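Local coordinates for protein Pa14_01140 (Pseudomonas aeruginosa, PDB 6OX6) that acts as the immunity protein of the type VI secretion effector Tas1, the (p)ppApp-synthesizing toxin it binds, and plays a role in preventing the toxin's early activation, at residues A2-R12 with N56-E64; G32-G40 with P47-F55. One frame throughout, in Å; residues are numbered along the deposited sequence. Where two conformers were deposited one is given.

Interaction 1 (A2-R12 with N56-E64); sequences AIEKGEAFARR and NDALRFGRE
Ile3 and Leu59 meet where the extended N-terminal segment passes the C-terminal end of helix 53-61. The backbone N of Ile3 donates to Leu59 O at 2.8 Å, and Ala2 N donates to Gly62 O, also at 2.8 Å. Ile3 CG1 lies beside its own backbone N (chi1 -50°), which sends CD1 over the turn out of the helix, 3.7 Å from Arg63 C. Leu59 spreads its two methyls over different partners: CD1 rests on the aliphatic shaft of Lys5, 3.6 Å from CE, while CD2 reaches Phe9 CZ at 3.7 Å. Past Leu59 CD1 the extended Lys5 chain carries NZ to Asn56 OD1 at 2.7 Å, in the plane of the amide carbonyl. Elsewhere in the contact, Arg12 and Glu64 come from opposite directions to form a salt bridge, Glu64 OE2 meeting the edge of the Arg12 guanidinium 2.6 Å from NH1, with guanidinium and carboxylate nearly coplanar (9° apart); the bond from NH2 to the same oxygen is weak. The segment 2-12 packs against the helix-to-strand turn at Gly62, where helix 53-61 passes into edge strand 63-65 of the antiparallel sheet. Ile3 and Leu59 both also touch Ile16 of strand 14-18, which backs them with apolar surface. Asn56 is itself positioned through ND2, which donates to the carbonyl of Asn52, leaving OD1 turned to the lysine. Lys5 NZ has further acceptors in the Trp409 and Leu412 carbonyls of the Tas1 chain, and Phe9 stands edge-to-face with Trp27. One water links Ala2 N to Arg60 O.

Interaction 2 (G32-G40 with P47-F55); sequences GTIHVRFYG and PVEHDNRLF
The loop that leads into helix 53-61 packs against strand 33-38, an outermost strand of the sheet within this chain. Val48 N donates to Ile34 O at 2.8 Å, and a water bridges Ile34 N and Val48 O. Beside this bond Ile34 is central: CG2 packs on Val48 CB at 3.8 Å, while CD1 lies over one face of the Phe55 ring, a CH-pi contact 3.7 Å from the centroid and 22° off the normal. The Phe55 ring extends from the helix to meet it because its CG stands opposite the backbone N (chi1 174°). Further along the strand, Val36 CB takes Val48 CG2 at 3.8 Å, the two side chains crossing at about a right angle, and Leu54 CD2 reaches the edge of the Phe38 ring, 4.0 Å from CE2. On the other side of the strand Pro47 CA lies over one face of the His35 ring, toward its rim. Phe55 also has the ring of Tyr25 from strand 23-28 edge-to-face against it. The backbone N of Phe55 is held by Asn52 OD1 at 2.9 Å, on a lone pair in the carbonyl plane, and the Glu49 to Asn52 turn delivers that asparagine. The result is a type I turn running into an Asn N-cap, which starts a helix packed on an antiparallel sheet.

In the fold
Both interactions use helix 53-61 and reach the same four-stranded antiparallel sheet, but at opposite edges of the sheet. Interaction 1 holds the helix's C-terminal half and strand 63-65 to the N-terminal segment; interaction 2 holds its first turn and the preceding loop to strand 33-38, the outermost strand at the other edge. Interaction 1 is mostly buried yet rich in polar bonds, with a charged pair at its more exposed side, whereas interaction 2, partly buried, is mainly aliphatic and aromatic packing around one direct backbone bond. They join where Asn56 ND2 meets His50 O, a probable hydrogen bond. Residues of both also contact the Tas1 chain.

Interaction 1 (A2-R12 with N56-E64)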
loop_
_atom_site.group_PDB
_atom_site.type_symbol
_atom_site.label_atom_id
_atom_site.label_comp_id
_atom_site.label_asym_id
_atom_site.label_seq_id
_atom_site.Cartn_x
_atom_site.Cartn_y
_atom_site.Cartn_z
ATOM N N ALA B 2 8.729 10.340 1.744
ATOM C CA ALA B 2 7.388 10.943 1.605
ATOM C C ALA B 2 7.382 12.369 1.007
ATOM O O ALA B 2 8.342 13.137 1.168
ATOM C CB ALA B 2 6.696 10.967 2.955
ATOM N N ILE B 3 6.271 12.708 0.346
ATOM C CA ILE B 3 6.018 14.042 -0.193
ATOM C C ILE B 3 4.641 14.451 0.333
ATOM O O ILE B 3 3.613 14.030 -0.210
ATOM C CB ILE B 3 6.060 14.068 -1.731
ATOM C CG1 ILE B 3 7.349 13.397 -2.246
ATOM C CG2 ILE B 3 5.988 15.498 -2.257
ATOM C CD1 ILE B 3 7.194 11.955 -2.712
ATOM N N GLU B 4 4.615 15.261 1.394
ATOM C CA GLU B 4 3.368 15.609 2.067
ATOM C C GLU B 4 2.527 16.538 1.198
ATOM O O GLU B 4 3.059 17.357 0.448
ATOM C CB GLU B 4 3.664 16.294 3.407
ATOM C CG GLU B 4 4.343 15.403 4.475
ATOM C CD GLU B 4 5.886 15.325 4.363
ATOM O OE1 GLU B 4 6.463 15.846 3.372
ATOM O OE2 GLU B 4 6.527 14.750 5.282
ATOM N N LYS B 5 1.196 16.408 1.293
ATOM C CA LYS B 5 0.313 17.349 0.599
ATOM C C LYS B 5 0.392 18.735 1.241
ATOM O O LYS B 5 0.695 18.883 2.427
ATOM C CB LYS B 5 -1.140 16.852 0.596
ATOM C CG LYS B 5 -1.386 15.610 -0.293
ATOM C CD LYS B 5 -2.851 15.126 -0.232
ATOM C CE LYS B 5 -3.065 13.865 -1.072
ATOM N NZ LYS B 5 -4.465 13.272 -0.895
ATOM N N GLY B 6 0.138 19.760 0.434
ATOM C CA GLY B 6 0.181 21.131 0.919
ATOM C C GLY B 6 1.248 22.019 0.299
ATOM O O GLY B 6 1.304 22.177 -0.928
ATOM N N GLU B 7 2.122 22.565 1.157
ATOM C CA GLU B 7 2.924 23.733 0.811
ATOM C C GLU B 7 3.705 23.561 -0.490
ATOM O O GLU B 7 3.648 24.426 -1.377
ATOM C CB GLU B 7 3.845 24.092 1.977
ATOM C CG GLU B 7 3.225 25.315 2.665
ATOM C CD GLU B 7 4.098 25.808 3.843
ATOM O OE1 GLU B 7 3.616 25.988 5.000
ATOM O OE2 GLU B 7 5.280 26.149 3.524
ATOM N N ALA B 8 4.394 22.429 -0.640
ATOM C CA ALA B 8 5.299 22.214 -1.767
ATOM C C ALA B 8 4.564 22.171 -3.103
ATOM O O ALA B 8 5.038 22.731 -4.105
ATOM C CB ALA B 8 6.068 20.909 -1.566
ATOM N N PHE B 9 3.426 21.460 -3.149
ATOM C CA PHE B 9 2.660 21.334 -4.379
ATOM C C PHE B 9 2.118 22.673 -4.857
ATOM O O PHE B 9 1.838 22.850 -6.048
ATOM C CB PHE B 9 1.514 20.350 -4.147
ATOM C CG PHE B 9 1.970 18.929 -4.059
ATOM C CD1 PHE B 9 2.334 18.382 -2.838
ATOM C CD2 PHE B 9 2.092 18.163 -5.204
ATOM C CE1 PHE B 9 2.783 17.072 -2.759
ATOM C CE2 PHE B 9 2.535 16.849 -5.138
ATOM C CZ PHE B 9 2.886 16.303 -3.905
ATOM N N ALA B 10 1.900 23.600 -3.947
ATOM C CA ALA B 10 1.480 24.915 -4.384
ATOM C C ALA B 10 2.660 25.803 -4.731
ATOM O O ALA B 10 2.478 26.772 -5.469
ATOM C CB ALA B 10 0.620 25.589 -3.320
ATOM N N ARG B 11 3.814 25.508 -4.140
ATOM C CA ARG B 11 5.074 26.205 -4.404
ATOM C C ARG B 11 5.731 25.989 -5.786
ATOM O O ARG B 11 6.254 26.934 -6.379
ATOM C CB ARG B 11 6.089 25.891 -3.301
ATOM C CG ARG B 11 5.965 26.777 -2.073
ATOM C CD ARG B 11 7.331 27.133 -1.508
ATOM N NE ARG B 11 8.227 25.981 -1.480
ATOM C CZ ARG B 11 8.130 24.979 -0.611
ATOM N NH1 ARG B 11 7.172 24.985 0.306
ATOM N NH2 ARG B 11 8.990 23.972 -0.659
ATOM N N ARG B 12 5.705 24.752 -6.288
ATOM C CA ARG B 12 6.376 24.410 -7.532
ATOM C C ARG B 12 6.079 23.017 -8.058
ATOM O O ARG B 12 5.434 22.217 -7.394
ATOM C CB ARG B 12 7.879 24.387 -7.234
ATOM C CG ARG B 12 8.239 23.284 -6.245
ATOM C CD ARG B 12 9.580 23.471 -5.554
ATOM N NE ARG B 12 9.616 22.757 -4.282
ATOM C CZ ARG B 12 9.933 21.473 -4.153
ATOM N NH1 ARG B 12 10.255 20.759 -5.215
ATOM N NH2 ARG B 12 9.931 20.902 -2.959
ATOM N N ASN B 56 -1.521 8.409 -4.172
ATOM C CA ASN B 56 -1.441 8.694 -2.747
ATOM C C ASN B 56 -0.480 7.739 -2.035
ATOM O O ASN B 56 0.154 8.123 -1.051
ATOM C CB ASN B 56 -2.842 8.643 -2.130
ATOM C CG ASN B 56 -3.638 9.917 -2.432
ATOM O OD1 ASN B 56 -3.551 10.885 -1.685
ATOM N ND2 ASN B 56 -4.382 9.929 -3.527
ATOM N N ASP B 57 -0.324 6.503 -2.529
ATOM C CA ASP B 57 0.736 5.652 -1.981
ATOM C C ASP B 57 2.107 6.254 -2.260
ATOM O O ASP B 57 3.002 6.221 -1.401
ATOM C CB ASP B 57 0.651 4.231 -2.543
ATOM C CG ASP B 57 -0.379 3.368 -1.814
ATOM O OD1 ASP B 57 -1.045 3.881 -0.905
ATOM O OD2 ASP B 57 -0.518 2.164 -2.138
ATOM N N ALA B 58 2.288 6.793 -3.464
ATOM C CA ALA B 58 3.557 7.410 -3.838
ATOM C C ALA B 58 3.862 8.600 -2.953
ATOM O O ALA B 58 5.015 8.807 -2.558
ATOM C CB ALA B 58 3.519 7.823 -5.308
ATOM N N LEU B 59 2.838 9.369 -2.579
ATOM C CA LEU B 59 3.077 10.483 -1.663
ATOM C C LEU B 59 3.516 9.982 -0.307
ATOM O O LEU B 59 4.392 10.585 0.327
ATOM C CB LEU B 59 1.835 11.344 -1.496
ATOM C CG LEU B 59 1.304 11.957 -2.779
ATOM C CD1 LEU B 59 0.176 12.954 -2.473
ATOM C CD2 LEU B 59 2.430 12.642 -3.512
ATOM N N ARG B 60 2.922 8.880 0.162
ATOM C CA ARG B 60 3.213 8.484 1.527
ATOM C C ARG B 60 4.566 7.819 1.618
ATOM O O ARG B 60 5.282 8.012 2.603
ATOM C CB ARG B 60 2.115 7.563 2.075
ATOM C CG ARG B 60 0.782 8.285 2.292
ATOM C CD ARG B 60 -0.295 7.301 2.719
ATOM N NE ARG B 60 0.029 6.613 3.974
ATOM C CZ ARG B 60 -0.716 5.633 4.474
ATOM N NH1 ARG B 60 -1.799 5.204 3.797
ATOM N NH2 ARG B 60 -0.376 5.068 5.615
ATOM N N PHE B 61 4.932 7.038 0.607
ATOM C CA PHE B 61 6.054 6.125 0.732
ATOM C C PHE B 61 7.158 6.368 -0.285
ATOM O O PHE B 61 8.195 5.712 -0.194
ATOM C CB PHE B 61 5.564 4.674 0.625
ATOM C CG PHE B 61 4.370 4.364 1.514
ATOM C CD1 PHE B 61 4.451 4.537 2.896
ATOM C CD2 PHE B 61 3.196 3.858 0.973
ATOM C CE1 PHE B 61 3.362 4.241 3.718
ATOM C CE2 PHE B 61 2.086 3.550 1.789
ATOM C CZ PHE B 61 2.171 3.754 3.161
ATOM N N GLY B 62 6.946 7.247 -1.271
ATOM C CA GLY B 62 7.936 7.523 -2.288
ATOM C C GLY B 62 8.875 8.642 -1.865
ATOM O O GLY B 62 8.871 9.112 -0.724
ATOM N N ARG B 63 9.692 9.074 -2.806
ATOM C CA ARG B 63 10.684 10.101 -2.532
ATOM C C ARG B 63 10.680 11.107 -3.670
ATOM O O ARG B 63 10.320 10.789 -4.813
ATOM C CB ARG B 63 12.089 9.505 -2.349
ATOM C CG ARG B 63 12.630 8.809 -3.594
ATOM C CD ARG B 63 13.806 7.890 -3.274
ATOM N NE ARG B 63 13.419 6.757 -2.438
ATOM C CZ ARG B 63 13.703 6.660 -1.145
ATOM N NH1 ARG B 63 14.372 7.633 -0.543
ATOM N NH2 ARG B 63 13.312 5.594 -0.454
ATOM N N GLU B 64 11.057 12.332 -3.341
ATOM C CA GLU B 64 11.101 13.383 -4.336
ATOM C C GLU B 64 12.355 13.212 -5.200
ATOM O O GLU B 64 13.419 12.840 -4.703
ATOM C CB GLU B 64 11.066 14.755 -3.640
ATOM C CG GLU B 64 11.034 15.919 -4.594
ATOM C CD GLU B 64 10.596 17.239 -3.968
ATOM O OE1 GLU B 64 10.238 17.272 -2.764
ATOM O OE2 GLU B 64 10.577 18.243 -4.721
HETATM O O HOH W 1 11.227 13.299 -0.488
HETATM O O HOH W 2 7.850 7.781 3.348
#

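Interaction 2 (G32-G40 with P47-F55)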
loop_
_atom_site.group_PDB
_atom_site.type_symbol
_atom_site.label_atom_id
_atom_site.label_comp_id
_atom_site.label_asym_id
_atom_site.label_seq_id
_atom_site.Cartn_x
_atom_site.Cartn_y
_atom_site.Cartn_z
ATOM N N GLY B 32 -2.135 22.281 -12.259
ATOM C CA GLY B 32 -2.777 21.455 -11.249
ATOM C C GLY B 32 -2.931 20.001 -11.646
ATOM O O GLY B 32 -3.894 19.341 -11.219
ATOM N N THR B 33 -1.993 19.463 -12.432
ATOM C CA THR B 33 -2.172 18.149 -13.037
ATOM C C THR B 33 -1.106 17.172 -12.571
ATOM O O THR B 33 0.049 17.540 -12.303
ATOM C CB THR B 33 -2.155 18.231 -14.573
ATOM O OG1 THR B 33 -1.029 19.001 -14.993
ATOM C CG2 THR B 33 -3.419 18.920 -15.087
ATOM N N ILE B 34 -1.510 15.910 -12.495
ATOM C CA ILE B 34 -0.626 14.814 -12.165
ATOM C C ILE B 34 -0.517 13.948 -13.397
ATOM O O ILE B 34 -1.547 13.571 -13.983
ATOM C CB ILE B 34 -1.159 13.984 -10.989
ATOM C CG1 ILE B 34 -1.401 14.869 -9.763
ATOM C CG2 ILE B 34 -0.195 12.839 -10.722
ATOM C CD1 ILE B 34 -2.339 14.256 -8.752
ATOM N N HIS B 35 0.714 13.632 -13.794
ATOM C CA HIS B 35 0.955 12.621 -14.810
ATOM C C HIS B 35 1.804 11.509 -14.229
ATOM O O HIS B 35 2.566 11.730 -13.292
ATOM C CB HIS B 35 1.639 13.204 -16.041
ATOM C CG HIS B 35 0.708 13.972 -16.914
ATOM N ND1 HIS B 35 0.390 15.291 -16.676
ATOM C CD2 HIS B 35 -0.001 13.604 -18.008
ATOM C CE1 HIS B 35 -0.468 15.707 -17.591
ATOM N NE2 HIS B 35 -0.724 14.701 -18.411
ATOM N N VAL B 36 1.683 10.312 -14.801
ATOM C CA VAL B 36 2.366 9.130 -14.296
ATOM C C VAL B 36 3.319 8.629 -15.367
ATOM O O VAL B 36 3.015 8.735 -16.564
ATOM C CB VAL B 36 1.366 8.027 -13.889
ATOM C CG1 VAL B 36 0.572 7.514 -15.124
ATOM C CG2 VAL B 36 2.087 6.890 -13.225
ATOM N N ARG B 37 4.491 8.120 -14.934
ATOM C CA ARG B 37 5.460 7.491 -15.839
ATOM C C ARG B 37 6.012 6.249 -15.160
ATOM O O ARG B 37 6.723 6.358 -14.154
ATOM C CB ARG B 37 6.593 8.444 -16.203
ATOM C CG ARG B 37 7.548 7.861 -17.221
ATOM C CD ARG B 37 8.494 8.895 -17.785
ATOM N NE ARG B 37 9.374 8.287 -18.779
ATOM C CZ ARG B 37 10.437 8.875 -19.323
ATOM N NH1 ARG B 37 10.794 10.109 -18.985
ATOM N NH2 ARG B 37 11.150 8.209 -20.205
ATOM N N PHE B 38 5.674 5.073 -15.685
ATOM C CA PHE B 38 6.143 3.817 -15.110
ATOM C C PHE B 38 7.552 3.524 -15.571
ATOM O O PHE B 38 7.967 3.964 -16.646
ATOM C CB PHE B 38 5.225 2.660 -15.494
ATOM C CG PHE B 38 3.857 2.734 -14.832
ATOM C CD1 PHE B 38 2.779 3.306 -15.490
ATOM C CD2 PHE B 38 3.671 2.253 -13.557
ATOM C CE1 PHE B 38 1.547 3.391 -14.895
ATOM C CE2 PHE B 38 2.407 2.340 -12.934
ATOM C CZ PHE B 38 1.363 2.911 -13.613
ATOM N N TYR B 39 8.297 2.783 -14.743
ATOM C CA TYR B 39 9.676 2.448 -15.085
ATOM C C TYR B 39 9.720 1.816 -16.458
ATOM O O TYR B 39 8.901 0.954 -16.777
ATOM C CB TYR B 39 10.276 1.477 -14.074
ATOM C CG TYR B 39 10.717 2.076 -12.766
ATOM C CD1 TYR B 39 10.252 3.322 -12.335
ATOM C CD2 TYR B 39 11.602 1.385 -11.958
ATOM C CE1 TYR B 39 10.648 3.851 -11.115
ATOM C CE2 TYR B 39 11.997 1.886 -10.760
ATOM C CZ TYR B 39 11.522 3.115 -10.330
ATOM O OH TYR B 39 11.987 3.583 -9.112
ATOM N N GLY B 40 10.662 2.268 -17.283
ATOM C CA GLY B 40 10.845 1.712 -18.613
ATOM C C GLY B 40 9.852 2.158 -19.665
ATOM O O GLY B 40 9.830 1.573 -20.762
ATOM N N PRO B 47 -3.986 12.218 -17.700
ATOM C CA PRO B 47 -3.749 12.712 -16.327
ATOM C C PRO B 47 -4.252 11.727 -15.285
ATOM O O PRO B 47 -5.080 10.855 -15.586
ATOM C CB PRO B 47 -4.562 14.013 -16.262
ATOM C CG PRO B 47 -4.801 14.410 -17.702
ATOM C CD PRO B 47 -4.835 13.120 -18.497
ATOM N N VAL B 48 -3.766 11.868 -14.059
ATOM C CA VAL B 48 -4.128 11.015 -12.935
ATOM C C VAL B 48 -4.996 11.829 -11.993
ATOM O O VAL B 48 -4.706 13.006 -11.742
ATOM C CB VAL B 48 -2.865 10.504 -12.212
ATOM C CG1 VAL B 48 -3.215 9.814 -10.888
ATOM C CG2 VAL B 48 -2.053 9.591 -13.151
ATOM N N GLU B 49 -6.057 11.200 -11.478
ATOM C CA GLU B 49 -6.953 11.816 -10.508
ATOM C C GLU B 49 -6.290 11.991 -9.137
ATOM O O GLU B 49 -5.579 11.105 -8.639
ATOM C CB GLU B 49 -8.193 10.961 -10.355
ATOM C CG GLU B 49 -9.403 11.766 -10.029
ATOM C CD GLU B 49 -10.224 12.089 -11.259
ATOM O OE1 GLU B 49 -9.655 12.024 -12.381
ATOM O OE2 GLU B 49 -11.434 12.400 -11.101
ATOM N N HIS B 50 -6.566 13.122 -8.488
ATOM C CA HIS B 50 -5.760 13.430 -7.317
ATOM C C HIS B 50 -6.080 12.510 -6.149
ATOM O O HIS B 50 -5.239 12.366 -5.247
ATOM C CB HIS B 50 -5.918 14.901 -6.923
ATOM C CG HIS B 50 -7.213 15.214 -6.246
ATOM N ND1 HIS B 50 -8.275 15.781 -6.912
ATOM C CD2 HIS B 50 -7.620 15.035 -4.967
ATOM C CE1 HIS B 50 -9.284 15.935 -6.073
ATOM N NE2 HIS B 50 -8.913 15.490 -4.887
ATOM N N ASP B 51 -7.236 11.841 -6.154
ATOM C CA ASP B 51 -7.523 10.840 -5.126
ATOM C C ASP B 51 -7.124 9.423 -5.550
ATOM O O ASP B 51 -7.578 8.458 -4.933
ATOM C CB ASP B 51 -8.997 10.870 -4.730
ATOM C CG ASP B 51 -9.902 10.334 -5.816
ATOM O OD1 ASP B 51 -9.553 10.456 -7.019
ATOM O OD2 ASP B 51 -10.984 9.812 -5.458
ATOM N N ASN B 52 -6.282 9.284 -6.573
ATOM C CA ASN B 52 -5.900 7.965 -7.069
ATOM C C ASN B 52 -5.100 7.193 -6.019
ATOM O O ASN B 52 -4.215 7.738 -5.361
ATOM C CB ASN B 52 -5.072 8.113 -8.340
ATOM C CG ASN B 52 -4.508 6.809 -8.819
ATOM O OD1 ASN B 52 -3.339 6.469 -8.559
ATOM N ND2 ASN B 52 -5.335 6.054 -9.517
ATOM N N ARG B 53 -5.399 5.901 -5.885
ATOM C CA ARG B 53 -4.791 5.073 -4.846
ATOM C C ARG B 53 -3.267 5.063 -4.954
ATOM O O ARG B 53 -2.555 5.308 -3.977
ATOM C CB ARG B 53 -5.347 3.648 -4.960
ATOM C CG ARG B 53 -5.076 2.756 -3.749
ATOM C CD ARG B 53 -3.708 2.045 -3.827
ATOM N NE ARG B 53 -3.444 1.422 -5.130
ATOM C CZ ARG B 53 -2.310 0.790 -5.445
ATOM N NH1 ARG B 53 -1.325 0.720 -4.561
ATOM N NH2 ARG B 53 -2.144 0.246 -6.651
ATOM N N LEU B 54 -2.752 4.718 -6.127
ATOM C CA LEU B 54 -1.310 4.516 -6.262
ATOM C C LEU B 54 -0.568 5.841 -6.124
ATOM O O LEU B 54 0.500 5.915 -5.499
ATOM C CB LEU B 54 -1.026 3.841 -7.608
ATOM C CG LEU B 54 0.420 3.546 -8.024
ATOM C CD1 LEU B 54 1.046 2.597 -7.008
ATOM C CD2 LEU B 54 0.471 2.962 -9.468
ATOM N N PHE B 55 -1.163 6.922 -6.621
ATOM C CA PHE B 55 -0.570 8.239 -6.422
ATOM C C PHE B 55 -0.444 8.592 -4.938
ATOM O O PHE B 55 0.607 9.068 -4.490
ATOM C CB PHE B 55 -1.402 9.301 -7.127
ATOM C CG PHE B 55 -0.920 10.711 -6.842
ATOM C CD1 PHE B 55 0.317 11.134 -7.317
ATOM C CD2 PHE B 55 -1.678 11.590 -6.069
ATOM C CE1 PHE B 55 0.777 12.410 -7.067
ATOM C CE2 PHE B 55 -1.210 12.885 -5.808
ATOM C CZ PHE B 55 0.012 13.291 -6.306
HETATM O O HOH W 3 -4.359 15.381 -12.594
#